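Local structure of 6b protein (Agrobacterium vitis, 3AQ2) at residues A[69-79]-A[124-135]; A[84-95]-A[135-146]. The protein disturbs plant cell proliferation, probably by acting on the host microRNA machinery, and has an ADP-ribosylation fold. All coordinates share one frame; numbering follows the deposited sequence.

Contacts 1 and 2 lie side by side in the protein core, their centres about 14 Å apart. They share Leu-135 on strand 133-137. In contact 1 this strand pairs with strand 66-70; in contact 2 it packs its side chains against strands 83-85 and 93-96. Helix 72-81 leads directly into strand 83-85, so the chain passes from one contact to the other. Pro-85, part of contact 2, also packs on contact 1: its CD is 3.8 Å from Cys-78 SG and its CG 4.1 Å from Val-70 CG1. A polar tie is also probable, from Asn-87 ND2 to Tyr-124 OH at 2.9 Å. Together the contacts join helix 72-81 and strands of three sheets in an ADP-ribosylation fold.

Contact 1. Residues A[69-79]-A[124-135]; sequences YVDEVTAQLCG and YHHGPSTNGFFL
Glu-72 lies over one face of the Phe-133 ring. Its CB starts above the rim, 3.4 Å from CE1 of Phe-133. With CG opposite the backbone N (chi1 -161°), the chain is carried from CB over the middle of the ring. CG sits 3.5 Å from the ring centroid of Phe-133, only 17° off the normal, a CH-pi contact. The chain then runs straight on. The carboxylate stacks nearly flat on the ring, planes 12° apart, with OE1 3.3 Å from Phe-133 CZ. OE2 has a long, weak ion pair with Arg-15. Further along the helix, Ala-75 CB meets Phe-133 CB, and Cys-78 CB touches Leu-135 CD1.

Phe-133 is placed by the strand pairing. Val-70 N bonds to Phe-133 O at 2.9 Å, and Phe-133 N returns a bond to Val-70 O. Val-70 is opposed by two residues, Gly-132 and Phe-133, a classic beta bulge. On the other side of the sheet, Tyr-69 packs its ring against Phe-134 CB. Tyr-124 OH donates to Tyr-69 O at 2.5 Å, while water 1 links the same hydroxyl to Tyr-69 N.

Asp-71 follows the strand and is the N-cap of the helix. Its OD2 accepts from Thr-74 N at 3.0 Å, and its OD1 from Thr-74 OG1. Water 2 donates to both Asp-71 OD1 and Thr-130 O, tying the cap to the other segment.

The chemistry implies that Glu-72 holds to the ring mainly through CB and CG. A negative carboxylate over the ring face probably adds little attraction, and the weak pair with Arg-15 may partly compensate.

Contact 2. Residues A[84-95]-A[135-146]; sequences LPSNSPAFGTVA and LAILMSQLFIRI
Leu-84 puts its two methyl branches into different neighbours of segment 135-146. CD1 meets Ile-137 CG2 at 4.0 Å and Leu-135 CD1 at much the same distance. The two leucine side chains run antiparallel alongside each other, whereas Ile-137 stands at about a right angle. CD2 comes to the edge of the Phe-143 ring, near its plane, 4.1 Å from CZ. Leu-84 reaches these partners with CG anti to its backbone N (chi1 -167°). The CD corner of the Pro-85 ring touches the CD1 methyl of Leu-135 at 3.8 Å.

The Phe-143 ring also lies against strand 93-95. Its CE2 is 3.5 Å from Thr-93 O and 4.1 Å from Ala-95 CB. The Ala-95 methyl touches Ile-137 CD1 and Met-139 SD as well.

Further groups position this shell. Met-139 CG lies over one face of the Phe-143 ring. A type I turn from Ser-140 to Phe-143 brings the phenylalanine back toward the first segment. At its start Ser-140 OG accepts from Leu-142 N, an ST turn, and also bonds to Glu-57. In segment 84-95 the Asn-87 amide grips Val-94 at both ends. OD1 accepts from Val-94 N at 2.8 Å, and ND2 donates to Val-94 O at 3.0 Å, both in the carbonyl plane on a lone pair. Thr-93 OG1 donates to Pro-85 O, a bond that links strand 83-85 to strand 93-96.

Strands 93-95 and 143-146 belong to one antiparallel sheet, separated by strand 154-161. Strand 135-137 belongs to another. Such apolar packing between separate sheets is consistent with the core of the ADP-ribosylation fold.

Contact 1. Residues A[69-79]-A[124-135]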
# COMPACT_ATOMS: atom_id res chain seq x y z
N TYR A 69 -3.53 -4.55 1.82
CA TYR A 69 -4.84 -5.19 1.81
C TYR A 69 -5.77 -4.60 2.86
O TYR A 69 -5.35 -4.30 3.99
CB TYR A 69 -4.67 -6.71 1.93
CG TYR A 69 -4.03 -7.26 0.68
CD1 TYR A 69 -2.65 -7.47 0.59
CD2 TYR A 69 -4.81 -7.49 -0.46
CE1 TYR A 69 -2.06 -7.94 -0.59
CE2 TYR A 69 -4.23 -7.97 -1.65
CZ TYR A 69 -2.87 -8.19 -1.71
OH TYR A 69 -2.34 -8.64 -2.90
N VAL A 70 -7.03 -4.40 2.47
CA VAL A 70 -8.01 -3.68 3.31
C VAL A 70 -9.43 -4.23 3.07
O VAL A 70 -9.65 -5.01 2.14
CB VAL A 70 -8.01 -2.15 3.02
CG1 VAL A 70 -6.65 -1.53 3.34
CG2 VAL A 70 -8.38 -1.87 1.56
N ASP A 71 -10.37 -3.81 3.90
CA ASP A 71 -11.79 -4.09 3.67
C ASP A 71 -12.38 -3.02 2.73
O ASP A 71 -11.72 -2.02 2.44
CB ASP A 71 -12.51 -4.07 5.00
CG ASP A 71 -12.39 -2.74 5.68
OD1 ASP A 71 -11.34 -2.48 6.30
OD2 ASP A 71 -13.34 -1.94 5.56
N GLU A 72 -13.61 -3.21 2.23
CA GLU A 72 -14.11 -2.26 1.22
C GLU A 72 -14.37 -0.87 1.78
O GLU A 72 -14.11 0.12 1.10
CB GLU A 72 -15.35 -2.75 0.45
CG GLU A 72 -15.53 -1.95 -0.87
CD GLU A 72 -16.76 -2.32 -1.69
OE1 GLU A 72 -17.50 -3.26 -1.32
OE2 GLU A 72 -16.98 -1.63 -2.72
N VAL A 73 -14.83 -0.79 3.03
CA VAL A 73 -15.07 0.53 3.64
C VAL A 73 -13.76 1.32 3.73
O VAL A 73 -13.69 2.49 3.34
CB VAL A 73 -15.80 0.41 5.00
CG1 VAL A 73 -15.91 1.79 5.67
CG2 VAL A 73 -17.18 -0.17 4.79
N THR A 74 -12.71 0.65 4.21
CA THR A 74 -11.39 1.26 4.31
C THR A 74 -10.84 1.62 2.94
O THR A 74 -10.25 2.69 2.76
CB THR A 74 -10.43 0.33 5.08
OG1 THR A 74 -10.95 0.14 6.40
CG2 THR A 74 -9.02 0.90 5.16
N ALA A 75 -11.06 0.75 1.96
CA ALA A 75 -10.62 1.01 0.58
C ALA A 75 -11.21 2.34 0.08
O ALA A 75 -10.49 3.17 -0.48
CB ALA A 75 -11.02 -0.15 -0.33
N GLN A 76 -12.51 2.53 0.30
CA GLN A 76 -13.20 3.73 -0.18
C GLN A 76 -12.68 4.96 0.56
O GLN A 76 -12.36 5.97 -0.06
CB GLN A 76 -14.72 3.56 0.01
CG GLN A 76 -15.56 4.47 -0.87
CD GLN A 76 -16.96 3.93 -1.09
OE1 GLN A 76 -17.14 2.74 -1.39
NE2 GLN A 76 -17.96 4.79 -0.96
N LEU A 77 -12.59 4.87 1.89
CA LEU A 77 -12.09 5.98 2.71
C LEU A 77 -10.69 6.38 2.28
O LEU A 77 -10.41 7.56 2.09
CB LEU A 77 -12.08 5.60 4.19
CG LEU A 77 -11.44 6.62 5.15
CD1 LEU A 77 -12.36 7.83 5.37
CD2 LEU A 77 -11.10 5.96 6.48
N CYS A 78 -9.81 5.40 2.11
CA CYS A 78 -8.41 5.68 1.82
C CYS A 78 -8.21 6.11 0.38
O CYS A 78 -7.49 7.06 0.11
CB CYS A 78 -7.53 4.49 2.19
SG CYS A 78 -7.44 4.23 3.94
N GLY A 79 -8.82 5.39 -0.56
CA GLY A 79 -8.76 5.77 -1.98
C GLY A 79 -9.25 7.17 -2.31
O GLY A 79 -8.56 7.93 -3.01
N TYR A 124 -6.07 -7.67 10.62
CA TYR A 124 -6.37 -8.86 9.82
C TYR A 124 -6.84 -10.05 10.65
O TYR A 124 -7.34 -11.03 10.10
CB TYR A 124 -5.16 -9.27 8.99
CG TYR A 124 -4.70 -8.19 8.03
CD1 TYR A 124 -3.41 -7.67 8.10
CD2 TYR A 124 -5.56 -7.70 7.04
CE1 TYR A 124 -2.98 -6.67 7.21
CE2 TYR A 124 -5.13 -6.70 6.15
CZ TYR A 124 -3.84 -6.20 6.24
OH TYR A 124 -3.41 -5.22 5.35
N HIS A 125 -6.70 -9.95 11.96
CA HIS A 125 -7.03 -11.06 12.85
C HIS A 125 -8.54 -11.32 12.96
O HIS A 125 -8.95 -12.38 13.44
CB HIS A 125 -6.32 -10.89 14.20
CG HIS A 125 -4.84 -10.96 14.07
ND1 HIS A 125 -4.12 -12.11 14.37
CD2 HIS A 125 -3.93 -10.07 13.59
CE1 HIS A 125 -2.84 -11.90 14.11
NE2 HIS A 125 -2.70 -10.68 13.63
N HIS A 126 -9.34 -10.37 12.48
CA HIS A 126 -10.79 -10.58 12.39
C HIS A 126 -11.22 -11.47 11.23
O HIS A 126 -12.39 -11.88 11.18
CB HIS A 126 -11.51 -9.26 12.31
CG HIS A 126 -11.42 -8.47 13.58
ND1 HIS A 126 -12.03 -8.89 14.75
CD2 HIS A 126 -10.75 -7.34 13.88
CE1 HIS A 126 -11.76 -8.02 15.70
NE2 HIS A 126 -11.00 -7.07 15.20
N GLY A 127 -10.31 -11.76 10.31
CA GLY A 127 -10.60 -12.72 9.25
C GLY A 127 -10.57 -12.09 7.87
O GLY A 127 -10.35 -10.88 7.74
N PRO A 128 -10.83 -12.89 6.82
CA PRO A 128 -10.61 -12.49 5.43
C PRO A 128 -11.40 -11.29 4.92
O PRO A 128 -11.01 -10.73 3.91
CB PRO A 128 -10.98 -13.75 4.62
CG PRO A 128 -10.90 -14.88 5.61
CD PRO A 128 -11.33 -14.27 6.92
N SER A 129 -12.49 -10.90 5.60
CA SER A 129 -13.20 -9.69 5.17
C SER A 129 -12.27 -8.46 5.25
O SER A 129 -12.44 -7.48 4.52
CB SER A 129 -14.46 -9.46 6.00
OG SER A 129 -14.12 -9.10 7.33
N THR A 130 -11.25 -8.55 6.11
CA THR A 130 -10.33 -7.43 6.31
C THR A 130 -9.31 -7.24 5.18
O THR A 130 -8.57 -6.26 5.16
CB THR A 130 -9.55 -7.59 7.63
OG1 THR A 130 -8.73 -8.76 7.55
CG2 THR A 130 -10.51 -7.70 8.81
N ASN A 131 -9.26 -8.20 4.24
CA ASN A 131 -8.35 -8.11 3.09
C ASN A 131 -9.01 -8.42 1.74
O ASN A 131 -8.32 -8.81 0.80
CB ASN A 131 -7.08 -8.95 3.31
CG ASN A 131 -7.37 -10.43 3.51
OD1 ASN A 131 -7.63 -10.85 4.63
ND2 ASN A 131 -7.30 -11.23 2.44
N GLY A 132 -10.34 -8.24 1.67
CA GLY A 132 -11.08 -8.50 0.43
C GLY A 132 -10.83 -7.48 -0.67
O GLY A 132 -11.21 -7.72 -1.81
N PHE A 133 -10.23 -6.34 -0.30
CA PHE A 133 -9.92 -5.24 -1.22
C PHE A 133 -8.47 -4.82 -1.07
O PHE A 133 -7.76 -5.35 -0.21
CB PHE A 133 -10.88 -4.06 -0.98
CG PHE A 133 -12.28 -4.35 -1.43
CD1 PHE A 133 -13.08 -5.24 -0.71
CD2 PHE A 133 -12.77 -3.82 -2.62
CE1 PHE A 133 -14.37 -5.58 -1.16
CE2 PHE A 133 -14.06 -4.14 -3.07
CZ PHE A 133 -14.86 -5.02 -2.33
N PHE A 134 -8.00 -3.91 -1.91
CA PHE A 134 -6.59 -3.50 -1.80
C PHE A 134 -6.39 -2.05 -2.20
O PHE A 134 -7.17 -1.48 -2.96
CB PHE A 134 -5.69 -4.39 -2.68
CG PHE A 134 -5.91 -4.21 -4.17
CD1 PHE A 134 -5.23 -3.22 -4.89
CD2 PHE A 134 -6.82 -5.03 -4.85
CE1 PHE A 134 -5.44 -3.04 -6.28
CE2 PHE A 134 -7.04 -4.88 -6.24
CZ PHE A 134 -6.36 -3.88 -6.95
N LEU A 135 -5.31 -1.50 -1.67
CA LEU A 135 -4.75 -0.23 -2.10
C LEU A 135 -3.42 -0.56 -2.78
O LEU A 135 -2.59 -1.26 -2.21
CB LEU A 135 -4.49 0.67 -0.88
CG LEU A 135 -5.73 0.98 -0.02
CD1 LEU A 135 -5.32 1.69 1.27
CD2 LEU A 135 -6.72 1.80 -0.82
O HOH W 1 -1.14 -5.54 3.33
O HOH W 2 -9.53 -4.23 6.93

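Contact 2. Residues A[84-95]-A[135-146]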
# COMPACT_ATOMS: atom_id res chain seq x y z
N LEU A 84 -3.42 6.34 3.90
CA LEU A 84 -2.94 4.98 4.08
C LEU A 84 -3.13 4.59 5.55
O LEU A 84 -2.76 5.35 6.44
CB LEU A 84 -1.47 4.91 3.68
CG LEU A 84 -0.89 3.50 3.52
CD1 LEU A 84 -1.46 2.80 2.26
CD2 LEU A 84 0.62 3.58 3.47
N PRO A 85 -3.74 3.40 5.81
CA PRO A 85 -3.96 2.96 7.19
C PRO A 85 -2.77 2.20 7.76
O PRO A 85 -1.99 1.59 7.01
CB PRO A 85 -5.13 1.98 7.06
CG PRO A 85 -4.92 1.35 5.72
CD PRO A 85 -4.26 2.42 4.83
N SER A 86 -2.63 2.22 9.08
CA SER A 86 -1.79 1.22 9.73
C SER A 86 -2.54 -0.11 9.70
O SER A 86 -3.78 -0.15 9.67
CB SER A 86 -1.48 1.61 11.18
OG SER A 86 -2.70 1.70 11.91
N ASN A 87 -1.78 -1.20 9.67
CA ASN A 87 -2.35 -2.55 9.79
C ASN A 87 -1.58 -3.40 10.79
O ASN A 87 -1.64 -4.63 10.78
CB ASN A 87 -2.45 -3.24 8.42
CG ASN A 87 -1.13 -3.28 7.69
OD1 ASN A 87 -0.07 -2.99 8.28
ND2 ASN A 87 -1.17 -3.64 6.40
N SER A 88 -0.83 -2.72 11.66
CA SER A 88 -0.02 -3.36 12.68
C SER A 88 0.17 -2.32 13.80
O SER A 88 0.02 -1.12 13.55
CB SER A 88 1.32 -3.77 12.06
OG SER A 88 1.84 -4.94 12.68
N PRO A 89 0.49 -2.76 15.03
CA PRO A 89 0.70 -1.77 16.10
C PRO A 89 1.94 -0.89 15.88
O PRO A 89 2.70 -1.11 14.93
CB PRO A 89 0.83 -2.64 17.37
CG PRO A 89 1.27 -3.96 16.90
CD PRO A 89 0.62 -4.14 15.53
N ALA A 90 2.14 0.10 16.76
CA ALA A 90 3.25 1.05 16.60
C ALA A 90 3.23 1.74 15.22
O ALA A 90 4.28 1.99 14.60
CB ALA A 90 4.60 0.38 16.87
N PHE A 91 2.01 2.02 14.75
CA PHE A 91 1.75 2.78 13.52
C PHE A 91 2.39 2.17 12.27
O PHE A 91 2.79 2.89 11.35
CB PHE A 91 2.15 4.25 13.67
CG PHE A 91 1.64 4.88 14.94
CD1 PHE A 91 2.50 5.13 16.00
CD2 PHE A 91 0.29 5.19 15.07
CE1 PHE A 91 2.03 5.71 17.18
CE2 PHE A 91 -0.19 5.77 16.25
CZ PHE A 91 0.68 6.03 17.31
N GLY A 92 2.44 0.84 12.23
CA GLY A 92 3.07 0.14 11.12
C GLY A 92 2.11 -0.07 9.97
O GLY A 92 0.94 -0.39 10.18
N THR A 93 2.62 0.10 8.75
CA THR A 93 1.88 -0.31 7.56
C THR A 93 2.70 -1.33 6.78
O THR A 93 3.81 -1.02 6.31
CB THR A 93 1.54 0.87 6.64
OG1 THR A 93 0.81 1.87 7.38
CG2 THR A 93 0.70 0.39 5.44
N VAL A 94 2.16 -2.54 6.67
CA VAL A 94 2.81 -3.63 5.96
C VAL A 94 2.22 -3.75 4.56
O VAL A 94 0.98 -3.85 4.38
CB VAL A 94 2.67 -4.97 6.74
CG1 VAL A 94 3.21 -6.14 5.94
CG2 VAL A 94 3.35 -4.88 8.10
N ALA A 95 3.10 -3.72 3.56
CA ALA A 95 2.72 -3.89 2.16
C ALA A 95 3.45 -5.10 1.58
O ALA A 95 4.49 -5.49 2.09
CB ALA A 95 3.04 -2.63 1.37
N LEU A 135 -5.31 -1.50 -1.67
CA LEU A 135 -4.75 -0.23 -2.10
C LEU A 135 -3.42 -0.56 -2.78
O LEU A 135 -2.59 -1.26 -2.21
CB LEU A 135 -4.49 0.67 -0.88
CG LEU A 135 -5.73 0.98 -0.02
CD1 LEU A 135 -5.32 1.69 1.27
CD2 LEU A 135 -6.72 1.80 -0.82
N ALA A 136 -3.24 -0.09 -4.01
CA ALA A 136 -1.97 -0.25 -4.72
C ALA A 136 -1.15 1.02 -4.54
O ALA A 136 -1.64 2.13 -4.81
CB ALA A 136 -2.23 -0.56 -6.19
N ILE A 137 0.09 0.86 -4.09
CA ILE A 137 0.94 2.01 -3.78
C ILE A 137 2.33 1.87 -4.36
O ILE A 137 2.77 0.76 -4.69
CB ILE A 137 1.09 2.22 -2.24
CG1 ILE A 137 1.76 0.99 -1.58
CG2 ILE A 137 -0.26 2.61 -1.60
CD1 ILE A 137 2.28 1.29 -0.16
N LEU A 138 3.00 3.01 -4.49
CA LEU A 138 4.44 3.05 -4.63
C LEU A 138 4.98 3.43 -3.25
O LEU A 138 4.48 4.37 -2.61
CB LEU A 138 4.85 4.06 -5.70
CG LEU A 138 4.50 3.55 -7.10
CD1 LEU A 138 4.46 4.69 -8.09
CD2 LEU A 138 5.48 2.47 -7.57
N MET A 139 5.96 2.67 -2.77
CA MET A 139 6.45 2.84 -1.41
C MET A 139 7.46 3.98 -1.29
O MET A 139 8.26 4.22 -2.20
CB MET A 139 7.10 1.54 -0.92
CG MET A 139 6.07 0.44 -0.69
SD MET A 139 6.85 -1.11 -0.23
CE MET A 139 7.91 -1.38 -1.65
N SER A 140 7.40 4.66 -0.15
CA SER A 140 8.37 5.69 0.20
C SER A 140 9.67 5.07 0.73
O SER A 140 9.76 3.85 0.90
CB SER A 140 7.78 6.59 1.28
OG SER A 140 7.76 5.89 2.51
N GLN A 141 10.65 5.91 1.03
CA GLN A 141 11.93 5.40 1.52
C GLN A 141 11.79 4.86 2.95
O GLN A 141 12.70 4.19 3.45
CB GLN A 141 13.04 6.45 1.42
CG GLN A 141 13.18 7.39 2.63
CD GLN A 141 12.17 8.55 2.66
OE1 GLN A 141 11.06 8.47 2.12
NE2 GLN A 141 12.57 9.63 3.31
N LEU A 142 10.65 5.12 3.59
CA LEU A 142 10.43 4.65 4.96
C LEU A 142 9.95 3.20 5.03
O LEU A 142 9.85 2.62 6.12
CB LEU A 142 9.47 5.57 5.72
CG LEU A 142 9.89 7.03 5.82
CD1 LEU A 142 8.83 7.80 6.58
CD2 LEU A 142 11.25 7.19 6.50
N PHE A 143 9.64 2.60 3.88
CA PHE A 143 9.33 1.18 3.85
C PHE A 143 10.63 0.39 3.78
O PHE A 143 11.47 0.63 2.90
CB PHE A 143 8.47 0.85 2.63
CG PHE A 143 7.00 1.21 2.78
CD1 PHE A 143 6.57 2.52 2.53
CD2 PHE A 143 6.06 0.26 3.16
CE1 PHE A 143 5.21 2.86 2.65
CE2 PHE A 143 4.71 0.59 3.29
CZ PHE A 143 4.28 1.90 3.02
N ILE A 144 10.80 -0.56 4.69
CA ILE A 144 11.95 -1.45 4.68
C ILE A 144 11.47 -2.85 4.35
O ILE A 144 10.36 -3.22 4.73
CB ILE A 144 12.70 -1.44 6.04
CG1 ILE A 144 11.76 -1.81 7.19
CG2 ILE A 144 13.37 -0.07 6.27
CD1 ILE A 144 12.48 -2.20 8.48
N ARG A 145 12.29 -3.62 3.62
CA ARG A 145 11.94 -5.01 3.34
C ARG A 145 12.12 -5.85 4.59
O ARG A 145 13.18 -5.79 5.22
CB ARG A 145 12.81 -5.57 2.22
CG ARG A 145 12.37 -6.96 1.79
CD ARG A 145 12.41 -7.04 0.31
NE ARG A 145 12.33 -8.42 -0.17
CZ ARG A 145 12.31 -8.72 -1.45
NH1 ARG A 145 12.31 -7.75 -2.36
NH2 ARG A 145 12.27 -9.99 -1.83
N ILE A 146 11.10 -6.63 4.94
CA ILE A 146 11.10 -7.44 6.17
C ILE A 146 11.18 -8.95 5.94
O ILE A 146 11.62 -9.69 6.83
CB ILE A 146 9.87 -7.11 7.07
CG1 ILE A 146 8.55 -7.44 6.34
CG2 ILE A 146 9.92 -5.66 7.51
CD1 ILE A 146 7.28 -7.41 7.25